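Local structure of HP1028 (4INN) at residues G38-Q43 against V126-N131; V53-H58 against F62-I67; K76-N81 against R87-K92. The protein probably binds and carries small, largely apolar molecules inside a beta-barrel, as lipocalins do. The protein carries 1 engineered substitution. All blocks are in the same frame, centred on the assembly; numbering follows the deposited sequence.

Contact 1 of 3, residues G38-Q43 against V126-N131; sequences GIYQTQ and VAQNSN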
ATOM      1  N   GLY A  38       8.106   6.341   0.622  1.00 14.68           N
ATOM      2  CA  GLY A  38       8.339   6.168   2.020  1.00 14.10           C
ATOM      3  C   GLY A  38       7.678   4.898   2.531  1.00 13.43           C
ATOM      4  O   GLY A  38       7.034   4.175   1.807  1.00 12.70           O
ATOM      5  N   ILE A  39       7.889   4.630   3.800  1.00 13.28           N
ATOM      6  CA  ILE A  39       7.302   3.517   4.458  1.00 13.26           C
ATOM      7  C   ILE A  39       6.254   4.038   5.476  1.00 13.16           C
ATOM      8  O   ILE A  39       6.452   5.073   6.161  1.00 12.95           O
ATOM      9  CB  ILE A  39       8.402   2.684   5.067  1.00 13.52           C
ATOM     10  CG1 ILE A  39       9.179   2.032   3.931  1.00 14.15           C
ATOM     11  CG2 ILE A  39       7.809   1.602   5.933  1.00 14.50           C
ATOM     12  CD1 ILE A  39      10.445   1.293   4.330  1.00 14.58           C
ATOM     13  N   TYR A  40       5.119   3.357   5.518  1.00 12.08           N
ATOM     14  CA  TYR A  40       4.029   3.772   6.365  1.00 12.23           C
ATOM     15  C   TYR A  40       3.518   2.574   7.113  1.00 12.43           C
ATOM     16  O   TYR A  40       3.794   1.429   6.766  1.00 11.87           O
ATOM     17  CB  TYR A  40       2.879   4.374   5.536  1.00 12.46           C
ATOM     18  CG  TYR A  40       3.267   5.564   4.728  1.00 11.74           C
ATOM     19  CD1 TYR A  40       3.008   6.852   5.171  1.00 11.70           C
ATOM     20  CD2 TYR A  40       3.944   5.404   3.545  1.00 11.68           C
ATOM     21  CE1 TYR A  40       3.425   7.954   4.422  1.00 11.58           C
ATOM     22  CE2 TYR A  40       4.359   6.491   2.795  1.00 11.43           C
ATOM     23  CZ  TYR A  40       4.087   7.755   3.224  1.00 11.18           C
ATOM     24  OH  TYR A  40       4.500   8.790   2.446  1.00 10.93           O
ATOM     25  N   GLN A  41       2.783   2.839   8.164  1.00 13.28           N
ATOM     26  CA  GLN A  41       2.172   1.761   8.939  1.00 14.40           C
ATOM     27  C   GLN A  41       0.680   1.911   8.797  1.00 13.44           C
ATOM     28  O   GLN A  41       0.132   2.937   9.170  1.00 12.84           O
ATOM     29  CB  GLN A  41       2.580   1.842  10.423  1.00 15.64           C
ATOM     30  CG  GLN A  41       1.959   0.718  11.248  1.00 16.68           C
ATOM     31  CD  GLN A  41       2.183   0.846  12.748  1.00 18.35           C
ATOM     32  OE1 GLN A  41       3.089   1.540  13.208  1.00 18.15           O
ATOM     33  NE2 GLN A  41       1.365   0.116  13.521  1.00 19.58           N
ATOM     34  N   THR A  42       0.030   0.894   8.266  1.00 13.69           N
ATOM     35  CA  THR A  42      -1.403   0.956   8.030  1.00 14.51           C
ATOM     36  C   THR A  42      -2.200   0.836   9.325  1.00 16.41           C
ATOM     37  O   THR A  42      -1.657   0.578  10.403  1.00 17.83           O
ATOM     38  CB  THR A  42      -1.864  -0.162   7.095  1.00 14.30           C
ATOM     39  OG1 THR A  42      -1.790  -1.403   7.799  1.00 14.05           O
ATOM     40  CG2 THR A  42      -1.015  -0.212   5.816  1.00 13.83           C
ATOM     41  N   GLN A  43      -3.500   1.031   9.211  1.00 18.68           N
ATOM     42  CA  GLN A  43      -4.384   1.073  10.348  1.00 21.13           C
ATOM     43  C   GLN A  43      -5.092  -0.239  10.394  1.00 21.71           C
ATOM     44  O   GLN A  43      -5.654  -0.675   9.413  1.00 20.62           O
ATOM     45  CB  GLN A  43      -5.409   2.206  10.179  1.00 23.81           C
ATOM     46  CG  GLN A  43      -6.138   2.569  11.457  1.00 26.40           C
ATOM     47  CD  GLN A  43      -7.181   3.667  11.278  1.00 28.63           C
ATOM     48  OE1 GLN A  43      -6.928   4.710  10.707  1.00 29.47           O
ATOM     49  NE2 GLN A  43      -8.360   3.429  11.795  1.00 31.73           N
ATOM     50  N   VAL A 126      -5.549   9.488  -1.998  1.00 16.04           N
ATOM     51  CA  VAL A 126      -4.704   9.779  -0.875  1.00 16.00           C
ATOM     52  C   VAL A 126      -4.462  11.287  -0.766  1.00 15.58           C
ATOM     53  O   VAL A 126      -4.200  11.964  -1.758  1.00 13.50           O
ATOM     54  CB  VAL A 126      -3.330   9.056  -0.967  1.00 16.09           C
ATOM     55  CG1 VAL A 126      -2.463   9.445   0.223  1.00 16.58           C
ATOM     56  CG2 VAL A 126      -3.491   7.544  -0.991  1.00 16.12           C
ATOM     57  N   ALA A 127      -4.566  11.770   0.471  1.00 15.89           N
ATOM     58  CA  ALA A 127      -4.182  13.122   0.845  1.00 17.18           C
ATOM     59  C   ALA A 127      -3.060  12.973   1.880  1.00 17.82           C
ATOM     60  O   ALA A 127      -3.204  12.210   2.822  1.00 18.03           O
ATOM     61  CB  ALA A 127      -5.384  13.852   1.447  1.00 16.27           C
ATOM     62  N   GLN A 128      -1.955  13.683   1.724  1.00 18.18           N
ATOM     63  CA  GLN A 128      -0.851  13.568   2.674  1.00 18.83           C
ATOM     64  C   GLN A 128      -0.760  14.788   3.604  1.00 21.46           C
ATOM     65  O   GLN A 128      -0.870  15.921   3.150  1.00 22.00           O
ATOM     66  CB  GLN A 128       0.451  13.417   1.918  1.00 18.20           C
ATOM     67  CG  GLN A 128       1.660  13.270   2.839  1.00 17.92           C
ATOM     68  CD  GLN A 128       2.885  12.742   2.142  1.00 17.12           C
ATOM     69  OE1 GLN A 128       3.157  13.058   0.996  1.00 15.40           O
ATOM     70  NE2 GLN A 128       3.639  11.933   2.851  1.00 17.98           N
ATOM     71  N   ASN A 129      -0.532  14.550   4.897  1.00 25.26           N
ATOM     72  CA  ASN A 129      -0.401  15.621   5.886  1.00 28.70           C
ATOM     73  C   ASN A 129       0.991  16.183   5.866  1.00 31.38           C
ATOM     74  O   ASN A 129       1.873  15.659   5.195  1.00 34.13           O
ATOM     75  CB  ASN A 129      -0.692  15.134   7.300  1.00 31.01           C
ATOM     76  CG  ASN A 129      -2.073  14.504   7.457  1.00 32.26           C
ATOM     77  OD1 ASN A 129      -2.285  13.702   8.372  1.00 35.39           O
ATOM     78  ND2 ASN A 129      -3.010  14.859   6.593  1.00 33.43           N
ATOM     79  N   SER A 130       1.194  17.268   6.601  1.00 34.53           N
ATOM     80  CA  SER A 130       2.478  17.979   6.557  1.00 33.93           C
ATOM     81  C   SER A 130       3.559  17.224   7.331  1.00 29.22           C
ATOM     82  O   SER A 130       4.713  17.332   6.991  1.00 34.07           O
ATOM     83  CB  SER A 130       2.324  19.440   7.037  1.00 35.01           C
ATOM     84  OG  SER A 130       2.248  19.502   8.452  1.00 37.39           O
ATOM     85  N   ASN A 131       3.191  16.434   8.334  1.00 26.39           N
ATOM     86  CA  ASN A 131       4.152  15.491   8.967  1.00 24.42           C
ATOM     87  C   ASN A 131       4.442  14.206   8.144  1.00 24.19           C
ATOM     88  O   ASN A 131       5.264  13.357   8.562  1.00 22.53           O
ATOM     89  CB  ASN A 131       3.688  15.087  10.365  1.00 23.01           C
ATOM     90  CG  ASN A 131       2.469  14.188  10.339  1.00 23.00           C
ATOM     91  OD1 ASN A 131       1.736  14.143   9.365  1.00 23.49           O
ATOM     92  ND2 ASN A 131       2.241  13.480  11.424  1.00 22.10           N
TER
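Tyr40 extends its ring toward the side-chain amide of Gln128, and the two residues overlap only at their ends: Tyr40 OH stands 3.3 Å from Gln128 NE2. The amide nitrogen comes to the edge of the phenol, near its plane, while the ring and amide planes are turned 51° apart and the two side chains run at about a right angle to each other. Both residues are long, as they must be with CA atoms 11.5 Å apart. Because they meet only through OH and NE2, the buried surface is small, about 55 Å². Gln128 spans its share of the gap by standing straight, with CG anti to the backbone N (chi1 -179°) and the chain extended beyond. This is a contact through the inside of an eight-stranded antiparallel lipocalin barrel: strands 38-41 and 120-128 are not neighbours, since 134-139 and 147-154 come between them, so side chains rather than backbones make the meeting. A phenol and a primary amide suit such a buried place, each offering an apolar body to Leu134 and a polar end to carbonyl oxygens. Tyr40 OH and Gln128 NE2 both find partners in the backbone nearby. Tyr40 OH is hydrogen-bonded to Leu36 O, and Gln128 NE2 to both Gly132 O and Glu35 O, which ties the segment leading into strand 38-41 to the turn that follows strand 120-128.

Contact 2 of 3, residues V53-H58 against F62-I67; sequences VEFFEH and FYAYGI
Glu54 runs beside the Tyr65 ring in the same direction, its extended chain (chi1 179°) carrying the carboxylate past the ring to Tyr65 OH and Arg167. Its CB rests 3.7 Å from Tyr65 CE2, CG stays beside that same carbon, and CD draws level with the phenol oxygen, bringing OE1 to 2.5 Å from Tyr65 OH. The other oxygen, OE2, makes a salt bridge with Arg167, and Tyr65 OH is hydrogen-bonded to Phe168 N, so this pair meets the C-terminal part of the chain. Further along the same face, Phe56 has CG between its backbone N and carbonyl carbon (chi1 66°), which leans the ring across to the partner strand; Tyr63 CB then sits over one ring face, 3.7 Å from Phe56 CZ. The two ring planes are 23° apart and offset so far that they hardly overlap. On the reverse face, the methyl of Ala64 lies 3.9 Å above the centre of the Phe55 ring, a CH-pi contact that a small residue allows. Paired backbone hydrogen bonds join Glu54 with Tyr65 and Phe56 with Tyr63. Such antiparallel pairing, with Phe55 and Ala64 turned inward and Phe56 and Tyr65 covered by helix 170-174, is that of a beta hairpin in a lipocalin barrel wall.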
ATOM      1  N   VAL A  53       3.994  -0.934   4.841  1.00 12.68           N
ATOM      2  CA  VAL A  53       3.993  -0.875   3.396  1.00 13.33           C
ATOM      3  C   VAL A  53       4.891   0.211   2.860  1.00 13.29           C
ATOM      4  O   VAL A  53       5.038   1.225   3.503  1.00 13.18           O
ATOM      5  CB  VAL A  53       2.601  -0.561   2.858  1.00 13.86           C
ATOM      6  CG1 VAL A  53       1.622  -1.636   3.307  1.00 13.93           C
ATOM      7  CG2 VAL A  53       2.146   0.815   3.309  1.00 14.26           C
ATOM      8  N   GLU A  54       5.466  -0.014   1.675  1.00 13.50           N
ATOM      9  CA  GLU A  54       6.280   0.981   0.993  1.00 14.05           C
ATOM     10  C   GLU A  54       5.669   1.529  -0.279  1.00 13.08           C
ATOM     11  O   GLU A  54       5.341   0.773  -1.171  1.00 12.97           O
ATOM     12  CB  GLU A  54       7.653   0.414   0.634  1.00 15.52           C
ATOM     13  CG  GLU A  54       8.538   1.417  -0.113  1.00 16.53           C
ATOM     14  CD  GLU A  54      10.011   1.061  -0.106  1.00 18.57           C
ATOM     15  OE1 GLU A  54      10.367  -0.062   0.340  1.00 21.60           O
ATOM     16  OE2 GLU A  54      10.830   1.906  -0.547  1.00 19.29           O
ATOM     17  N   PHE A  55       5.579   2.851  -0.376  1.00 12.71           N
ATOM     18  CA  PHE A  55       5.142   3.520  -1.605  1.00 12.65           C
ATOM     19  C   PHE A  55       6.388   3.866  -2.439  1.00 13.31           C
ATOM     20  O   PHE A  55       7.408   4.254  -1.872  1.00 13.10           O
ATOM     21  CB  PHE A  55       4.351   4.803  -1.299  1.00 11.81           C
ATOM     22  CG  PHE A  55       2.926   4.583  -0.897  1.00 11.19           C
ATOM     23  CD1 PHE A  55       1.893   4.855  -1.774  1.00 11.31           C
ATOM     24  CD2 PHE A  55       2.602   4.184   0.383  1.00 11.09           C
ATOM     25  CE1 PHE A  55       0.562   4.695  -1.416  1.00 10.74           C
ATOM     26  CE2 PHE A  55       1.282   4.008   0.758  1.00 10.90           C
ATOM     27  CZ  PHE A  55       0.255   4.274  -0.146  1.00 10.95           C
ATOM     28  N   PHE A  56       6.301   3.744  -3.761  1.00 14.48           N
ATOM     29  CA  PHE A  56       7.384   4.179  -4.664  1.00 16.53           C
ATOM     30  C   PHE A  56       6.826   4.730  -5.980  1.00 18.30           C
ATOM     31  O   PHE A  56       5.671   4.441  -6.288  1.00 18.33           O
ATOM     32  CB  PHE A  56       8.368   3.019  -4.924  1.00 16.94           C
ATOM     33  CG  PHE A  56       7.777   1.844  -5.686  1.00 16.23           C
ATOM     34  CD1 PHE A  56       8.011   1.685  -7.027  1.00 16.48           C
ATOM     35  CD2 PHE A  56       7.025   0.876  -5.039  1.00 16.49           C
ATOM     36  CE1 PHE A  56       7.479   0.586  -7.719  1.00 16.83           C
ATOM     37  CE2 PHE A  56       6.482  -0.217  -5.724  1.00 16.11           C
ATOM     38  CZ  PHE A  56       6.725  -0.371  -7.066  1.00 15.79           C
ATOM     39  N   GLU A  57       7.591   5.553  -6.723  1.00 21.36           N
ATOM     40  CA  GLU A  57       7.129   6.008  -8.071  1.00 24.48           C
ATOM     41  C   GLU A  57       7.773   5.236  -9.191  1.00 23.78           C
ATOM     42  O   GLU A  57       8.865   4.738  -9.062  1.00 24.36           O
ATOM     43  CB  GLU A  57       7.267   7.538  -8.321  1.00 26.59           C
ATOM     44  CG  GLU A  57       8.612   8.091  -8.802  1.00 30.75           C
ATOM     45  CD  GLU A  57       9.062   7.737 -10.253  1.00 35.72           C
ATOM     46  OE1 GLU A  57       8.338   7.988 -11.263  1.00 35.30           O
ATOM     47  OE2 GLU A  57      10.217   7.229 -10.395  1.00 41.35           O
ATOM     48  N   HIS A  58       7.081   5.153 -10.306  1.00 25.40           N
ATOM     49  CA  HIS A  58       7.634   4.541 -11.496  1.00 26.97           C
ATOM     50  C   HIS A  58       6.850   5.042 -12.696  1.00 27.71           C
ATOM     51  O   HIS A  58       5.624   4.995 -12.692  1.00 29.15           O
ATOM     52  CB  HIS A  58       7.543   3.023 -11.383  1.00 28.64           C
ATOM     53  CG  HIS A  58       7.782   2.296 -12.672  1.00 30.17           C
ATOM     54  ND1 HIS A  58       9.048   2.027 -13.154  1.00 31.78           N
ATOM     55  CD2 HIS A  58       6.915   1.768 -13.569  1.00 29.37           C
ATOM     56  CE1 HIS A  58       8.948   1.387 -14.308  1.00 31.50           C
ATOM     57  NE2 HIS A  58       7.666   1.212 -14.576  1.00 30.33           N
ATOM     58  N   PHE A  62       2.518   6.461  -8.740  1.00 18.99           N
ATOM     59  CA  PHE A  62       2.896   5.872  -7.451  1.00 17.41           C
ATOM     60  C   PHE A  62       2.242   4.535  -7.222  1.00 15.61           C
ATOM     61  O   PHE A  62       1.111   4.309  -7.658  1.00 14.38           O
ATOM     62  CB  PHE A  62       2.615   6.863  -6.329  1.00 17.68           C
ATOM     63  CG  PHE A  62       3.403   8.121  -6.498  1.00 18.71           C
ATOM     64  CD1 PHE A  62       4.679   8.239  -5.946  1.00 18.20           C
ATOM     65  CD2 PHE A  62       2.941   9.146  -7.352  1.00 18.56           C
ATOM     66  CE1 PHE A  62       5.414   9.390  -6.159  1.00 18.51           C
ATOM     67  CE2 PHE A  62       3.706  10.283  -7.572  1.00 18.00           C
ATOM     68  CZ  PHE A  62       4.934  10.406  -6.981  1.00 17.33           C
ATOM     69  N   TYR A  63       3.000   3.657  -6.570  1.00 14.18           N
ATOM     70  CA  TYR A  63       2.612   2.286  -6.347  1.00 13.83           C
ATOM     71  C   TYR A  63       2.941   1.940  -4.895  1.00 13.26           C
ATOM     72  O   TYR A  63       3.685   2.665  -4.272  1.00 12.58           O
ATOM     73  CB  TYR A  63       3.428   1.365  -7.263  1.00 14.42           C
ATOM     74  CG  TYR A  63       3.261   1.593  -8.733  1.00 15.00           C
ATOM     75  CD1 TYR A  63       2.430   0.782  -9.487  1.00 15.32           C
ATOM     76  CD2 TYR A  63       3.943   2.626  -9.379  1.00 15.94           C
ATOM     77  CE1 TYR A  63       2.257   0.991 -10.838  1.00 15.88           C
ATOM     78  CE2 TYR A  63       3.785   2.847 -10.727  1.00 16.29           C
ATOM     79  CZ  TYR A  63       2.945   2.026 -11.444  1.00 16.96           C
ATOM     80  OH  TYR A  63       2.787   2.258 -12.778  1.00 19.27           O
ATOM     81  N   ALA A  64       2.428   0.819  -4.379  1.00 13.00           N
ATOM     82  CA  ALA A  64       2.849   0.315  -3.075  1.00 13.40           C
ATOM     83  C   ALA A  64       2.878  -1.218  -2.995  1.00 14.13           C
ATOM     84  O   ALA A  64       2.073  -1.900  -3.662  1.00 14.04           O
ATOM     85  CB  ALA A  64       1.943   0.862  -1.982  1.00 13.84           C
ATOM     86  N   TYR A  65       3.789  -1.743  -2.162  1.00 13.71           N
ATOM     87  CA  TYR A  65       3.859  -3.188  -1.880  1.00 13.95           C
ATOM     88  C   TYR A  65       3.968  -3.397  -0.366  1.00 13.96           C
ATOM     89  O   TYR A  65       4.260  -2.459   0.362  1.00 14.15           O
ATOM     90  CB  TYR A  65       5.042  -3.845  -2.610  1.00 14.07           C
ATOM     91  CG  TYR A  65       6.396  -3.489  -2.019  1.00 13.80           C
ATOM     92  CD1 TYR A  65       6.924  -4.217  -0.968  1.00 13.51           C
ATOM     93  CD2 TYR A  65       7.134  -2.431  -2.510  1.00 14.06           C
ATOM     94  CE1 TYR A  65       8.147  -3.904  -0.421  1.00 13.59           C
ATOM     95  CE2 TYR A  65       8.370  -2.102  -1.949  1.00 14.19           C
ATOM     96  CZ  TYR A  65       8.859  -2.831  -0.895  1.00 13.38           C
ATOM     97  OH  TYR A  65      10.061  -2.498  -0.331  1.00 12.81           O
ATOM     98  N   GLY A  66       3.700  -4.605   0.119  1.00 13.77           N
ATOM     99  CA  GLY A  66       3.686  -4.864   1.565  1.00 13.43           C
ATOM    100  C   GLY A  66       5.024  -5.419   2.018  1.00 13.72           C
ATOM    101  O   GLY A  66       5.630  -6.202   1.320  1.00 13.46           O
ATOM    102  N   ILE A  67       5.493  -5.011   3.186  1.00 14.15           N
ATOM    103  CA  ILE A  67       6.773  -5.462   3.681  1.00 15.00           C
ATOM    104  C   ILE A  67       6.554  -6.599   4.680  1.00 16.53           C
ATOM    105  O   ILE A  67       7.002  -7.712   4.461  1.00 15.54           O
ATOM    106  CB  ILE A  67       7.541  -4.278   4.305  1.00 14.87           C
ATOM    107  CG1 ILE A  67       8.015  -3.342   3.195  1.00 14.09           C
ATOM    108  CG2 ILE A  67       8.707  -4.758   5.173  1.00 14.97           C
ATOM    109  CD1 ILE A  67       8.526  -2.036   3.721  1.00 13.90           C
TER

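Contact 3 of 3, residues K76-N81 against R87-K92; sequences KKDKLN and RNRSDK
Lys76 meets Asp91 through its backbone: Lys76 N donates to Asp91 OD1 at 3.0 Å, coming from above the carboxylate plane, and Lys76 O accepts from Asp91 N. An aspartate can thus serve a peptide N-H with its side chain while its own N-H bonds to the carbonyl of Lys76. Lys77 forms a single backbone bridge with Ser90, and its aliphatic chain runs alongside Asn88. Asp78 is held at several points. Its N donates to Arg89 O at 2.9 Å, and its OD2 is gripped by Arg89 NE at 2.8 Å, a salt bridge with NE on the anti side, plus a weaker bond from Arg89 NH2. Since OD1 takes the hydroxyl of Tyr114, both oxygens of this buried acid are satisfied, which would probably favour its charged form. Lys79 turns its carbonyl oxygen toward Arg87, as does Asn81, whose O lies 3.0 Å from Arg87 NE. Asn81 ND2 reaches Asp78 OD2 on the syn side, at 2.8 Å and from the opposite face of the carboxylate to Arg89 NE. An inverse gamma turn centred on Asp78 and a type I turn from Asp78 to Asn81, with one carboxylate oxygen bound to both Arg89 and Asn81, thus mark the loop between barrel strands 61-69 and 95-104.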
ATOM      1  N   LYS A  76       2.094 -14.914   3.869  1.00 40.23           N
ATOM      2  CA  LYS A  76       1.228 -16.007   3.481  1.00 41.05           C
ATOM      3  C   LYS A  76       0.942 -15.903   1.988  1.00 36.77           C
ATOM      4  O   LYS A  76       1.404 -14.989   1.332  1.00 38.54           O
ATOM      5  CB  LYS A  76      -0.064 -16.009   4.330  1.00 42.11           C
ATOM      6  CG  LYS A  76      -0.226 -14.808   5.248  1.00 44.10           C
ATOM      7  CD  LYS A  76      -1.633 -14.658   5.793  1.00 48.55           C
ATOM      8  CE  LYS A  76      -2.597 -13.976   4.813  1.00 51.81           C
ATOM      9  NZ  LYS A  76      -3.947 -13.691   5.410  1.00 52.32           N
ATOM     10  N   LYS A  77       0.193 -16.854   1.454  1.00 34.63           N
ATOM     11  CA  LYS A  77      -0.086 -16.892   0.029  1.00 33.43           C
ATOM     12  C   LYS A  77      -1.361 -16.148  -0.311  1.00 29.35           C
ATOM     13  O   LYS A  77      -2.242 -15.974   0.527  1.00 26.50           O
ATOM     14  CB  LYS A  77      -0.214 -18.338  -0.427  1.00 37.92           C
ATOM     15  CG  LYS A  77       1.073 -19.151  -0.302  1.00 40.79           C
ATOM     16  CD  LYS A  77       0.906 -20.507  -0.989  1.00 44.76           C
ATOM     17  CE  LYS A  77       2.228 -21.255  -1.137  1.00 47.00           C
ATOM     18  NZ  LYS A  77       2.244 -22.090  -2.370  1.00 47.35           N
ATOM     19  N   ASP A  78      -1.464 -15.735  -1.562  1.00 26.93           N
ATOM     20  CA  ASP A  78      -2.623 -14.999  -2.027  1.00 26.86           C
ATOM     21  C   ASP A  78      -3.797 -15.927  -2.416  1.00 27.69           C
ATOM     22  O   ASP A  78      -4.205 -16.006  -3.567  1.00 26.87           O
ATOM     23  CB  ASP A  78      -2.213 -14.131  -3.208  1.00 24.77           C
ATOM     24  CG  ASP A  78      -3.270 -13.111  -3.567  1.00 23.35           C
ATOM     25  OD1 ASP A  78      -4.218 -12.875  -2.783  1.00 21.63           O
ATOM     26  OD2 ASP A  78      -3.132 -12.547  -4.647  1.00 22.83           O
ATOM     27  N   LYS A  79      -4.359 -16.603  -1.430  1.00 30.98           N
ATOM     28  CA  LYS A  79      -5.285 -17.681  -1.689  1.00 32.77           C
ATOM     29  C   LYS A  79      -6.606 -17.241  -2.294  1.00 34.52           C
ATOM     30  O   LYS A  79      -7.236 -18.032  -3.013  1.00 35.11           O
ATOM     31  CB  LYS A  79      -5.548 -18.427  -0.409  1.00 38.15           C
ATOM     32  CG  LYS A  79      -4.311 -19.147   0.099  1.00 43.77           C
ATOM     33  CD  LYS A  79      -4.658 -20.197   1.140  1.00 47.86           C
ATOM     34  CE  LYS A  79      -5.187 -19.562   2.418  1.00 48.91           C
ATOM     35  NZ  LYS A  79      -5.800 -20.615   3.271  1.00 53.02           N
ATOM     36  N   LEU A  80      -7.020 -15.995  -2.021  1.00 32.66           N
ATOM     37  CA  LEU A  80      -8.333 -15.502  -2.448  1.00 31.10           C
ATOM     38  C   LEU A  80      -8.281 -14.800  -3.795  1.00 30.38           C
ATOM     39  O   LEU A  80      -9.284 -14.240  -4.218  1.00 28.27           O
ATOM     40  CB  LEU A  80      -8.944 -14.549  -1.411  1.00 31.16           C
ATOM     41  CG  LEU A  80      -8.952 -14.969   0.071  1.00 32.54           C
ATOM     42  CD1 LEU A  80      -9.485 -13.822   0.939  1.00 32.21           C
ATOM     43  CD2 LEU A  80      -9.767 -16.243   0.308  1.00 31.24           C
ATOM     44  N   ASN A  81      -7.138 -14.814  -4.480  1.00 30.71           N
ATOM     45  CA  ASN A  81      -7.069 -14.127  -5.770  1.00 31.53           C
ATOM     46  C   ASN A  81      -8.127 -14.745  -6.641  1.00 34.80           C
ATOM     47  O   ASN A  81      -8.154 -15.962  -6.767  1.00 35.13           O
ATOM     48  CB  ASN A  81      -5.687 -14.215  -6.448  1.00 29.00           C
ATOM     49  CG  ASN A  81      -5.419 -13.025  -7.381  1.00 27.83           C
ATOM     50  OD1 ASN A  81      -5.831 -13.017  -8.531  1.00 26.87           O
ATOM     51  ND2 ASN A  81      -4.750 -12.005  -6.870  1.00 26.49           N
ATOM     52  N   ARG A  87      -2.694 -17.474  -7.142  1.00 38.36           N
ATOM     53  CA  ARG A  87      -2.920 -17.842  -5.744  1.00 40.11           C
ATOM     54  C   ARG A  87      -1.680 -18.353  -4.996  1.00 40.55           C
ATOM     55  O   ARG A  87      -1.739 -18.641  -3.792  1.00 38.52           O
ATOM     56  CB  ARG A  87      -4.034 -18.872  -5.661  1.00 43.34           C
ATOM     57  CG  ARG A  87      -5.357 -18.418  -6.274  1.00 47.20           C
ATOM     58  CD  ARG A  87      -6.455 -19.393  -5.890  1.00 50.83           C
ATOM     59  NE  ARG A  87      -7.808 -18.852  -6.037  1.00 55.21           N
ATOM     60  CZ  ARG A  87      -8.731 -19.289  -6.896  1.00 53.51           C
ATOM     61  NH1 ARG A  87      -8.475 -20.282  -7.743  1.00 55.97           N
ATOM     62  NH2 ARG A  87      -9.924 -18.713  -6.914  1.00 49.80           N
ATOM     63  N   ASN A  88      -0.563 -18.426  -5.719  1.00 42.50           N
ATOM     64  CA  ASN A  88       0.700 -18.962  -5.226  1.00 42.57           C
ATOM     65  C   ASN A  88       1.684 -17.885  -4.740  1.00 39.52           C
ATOM     66  O   ASN A  88       2.608 -18.177  -3.977  1.00 36.26           O
ATOM     67  CB  ASN A  88       1.361 -19.747  -6.364  1.00 46.65           C
ATOM     68  CG  ASN A  88       1.991 -21.032  -5.891  1.00 49.91           C
ATOM     69  OD1 ASN A  88       3.186 -21.273  -6.114  1.00 52.56           O
ATOM     70  ND2 ASN A  88       1.183 -21.885  -5.248  1.00 48.59           N
ATOM     71  N   ARG A  89       1.494 -16.649  -5.201  1.00 34.25           N
ATOM     72  CA  ARG A  89       2.366 -15.538  -4.832  1.00 30.10           C
ATOM     73  C   ARG A  89       2.160 -15.110  -3.386  1.00 29.58           C
ATOM     74  O   ARG A  89       1.111 -15.331  -2.808  1.00 30.17           O
ATOM     75  CB  ARG A  89       2.115 -14.340  -5.725  1.00 29.07           C
ATOM     76  CG  ARG A  89       0.856 -13.577  -5.344  1.00 28.05           C
ATOM     77  CD  ARG A  89       0.276 -12.811  -6.501  1.00 26.62           C
ATOM     78  NE  ARG A  89      -0.834 -11.960  -6.042  1.00 26.72           N
ATOM     79  CZ  ARG A  89      -1.035 -10.713  -6.478  1.00 25.95           C
ATOM     80  NH1 ARG A  89      -0.182 -10.194  -7.357  1.00 26.75           N
ATOM     81  NH2 ARG A  89      -2.038  -9.963  -6.014  1.00 23.16           N
ATOM     82  N   SER A  90       3.194 -14.496  -2.823  1.00 29.81           N
ATOM     83  CA  SER A  90       3.205 -14.023  -1.455  1.00 30.73           C
ATOM     84  C   SER A  90       2.338 -12.772  -1.324  1.00 30.65           C
ATOM     85  O   SER A  90       2.039 -12.100  -2.309  1.00 31.42           O
ATOM     86  CB  SER A  90       4.651 -13.691  -1.061  1.00 30.41           C
ATOM     87  OG  SER A  90       4.759 -13.246   0.271  1.00 29.75           O
ATOM     88  N   ASP A  91       1.921 -12.460  -0.109  1.00 29.99           N
ATOM     89  CA  ASP A  91       1.310 -11.159   0.135  1.00 31.22           C
ATOM     90  C   ASP A  91       2.339 -10.075   0.488  1.00 29.62           C
ATOM     91  O   ASP A  91       1.975  -8.945   0.745  1.00 32.21           O
ATOM     92  CB  ASP A  91       0.233 -11.249   1.209  1.00 33.50           C
ATOM     93  CG  ASP A  91       0.776 -11.542   2.588  1.00 36.94           C
ATOM     94  OD1 ASP A  91       1.891 -12.106   2.731  1.00 40.34           O
ATOM     95  OD2 ASP A  91       0.037 -11.231   3.555  1.00 42.72           O
ATOM     96  N   LYS A  92       3.617 -10.424   0.467  1.00 27.14           N
ATOM     97  CA  LYS A  92       4.681  -9.512   0.781  1.00 25.78           C
ATOM     98  C   LYS A  92       5.642  -9.421  -0.382  1.00 22.45           C
ATOM     99  O   LYS A  92       5.948 -10.414  -0.997  1.00 22.74           O
ATOM    100  CB  LYS A  92       5.399 -10.001   2.040  1.00 28.04           C
ATOM    101  CG  LYS A  92       4.533  -9.900   3.314  1.00 31.12           C
ATOM    102  CD  LYS A  92       3.757  -8.569   3.419  1.00 31.15           C
ATOM    103  CE  LYS A  92       3.064  -8.378   4.759  1.00 31.88           C
ATOM    104  NZ  LYS A  92       1.651  -8.829   4.752  1.00 32.37           N
TER

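How the contacts relate
Contacts 1 and 2 meet through strand 38-41, which pairs with 51-58; their centres are about 12 Å apart. Probable backbone hydrogen bonds, Tyr40 N to Val53 O and Gly38 O to Phe55 N, both 2.9 Å, join the two strands, and the Tyr40 and Phe55 rings meet inside the barrel. Contact 3 belongs to the connection leaving the hairpin of contact 2; their centres are about 17 Å apart, yet Ile67 O touches Lys92 CG at 3.5 Å. Contacts 1 and 3 lie on opposite sides of the chain's centre, nearest atoms about 9 Å apart. The pocket of the bound polyether is lined by Met48, Tyr122, Ser138, Tyr140 and Phe150 among others; segment 38-43 reaches a pocket residue, where Gln43 packs on Phe150.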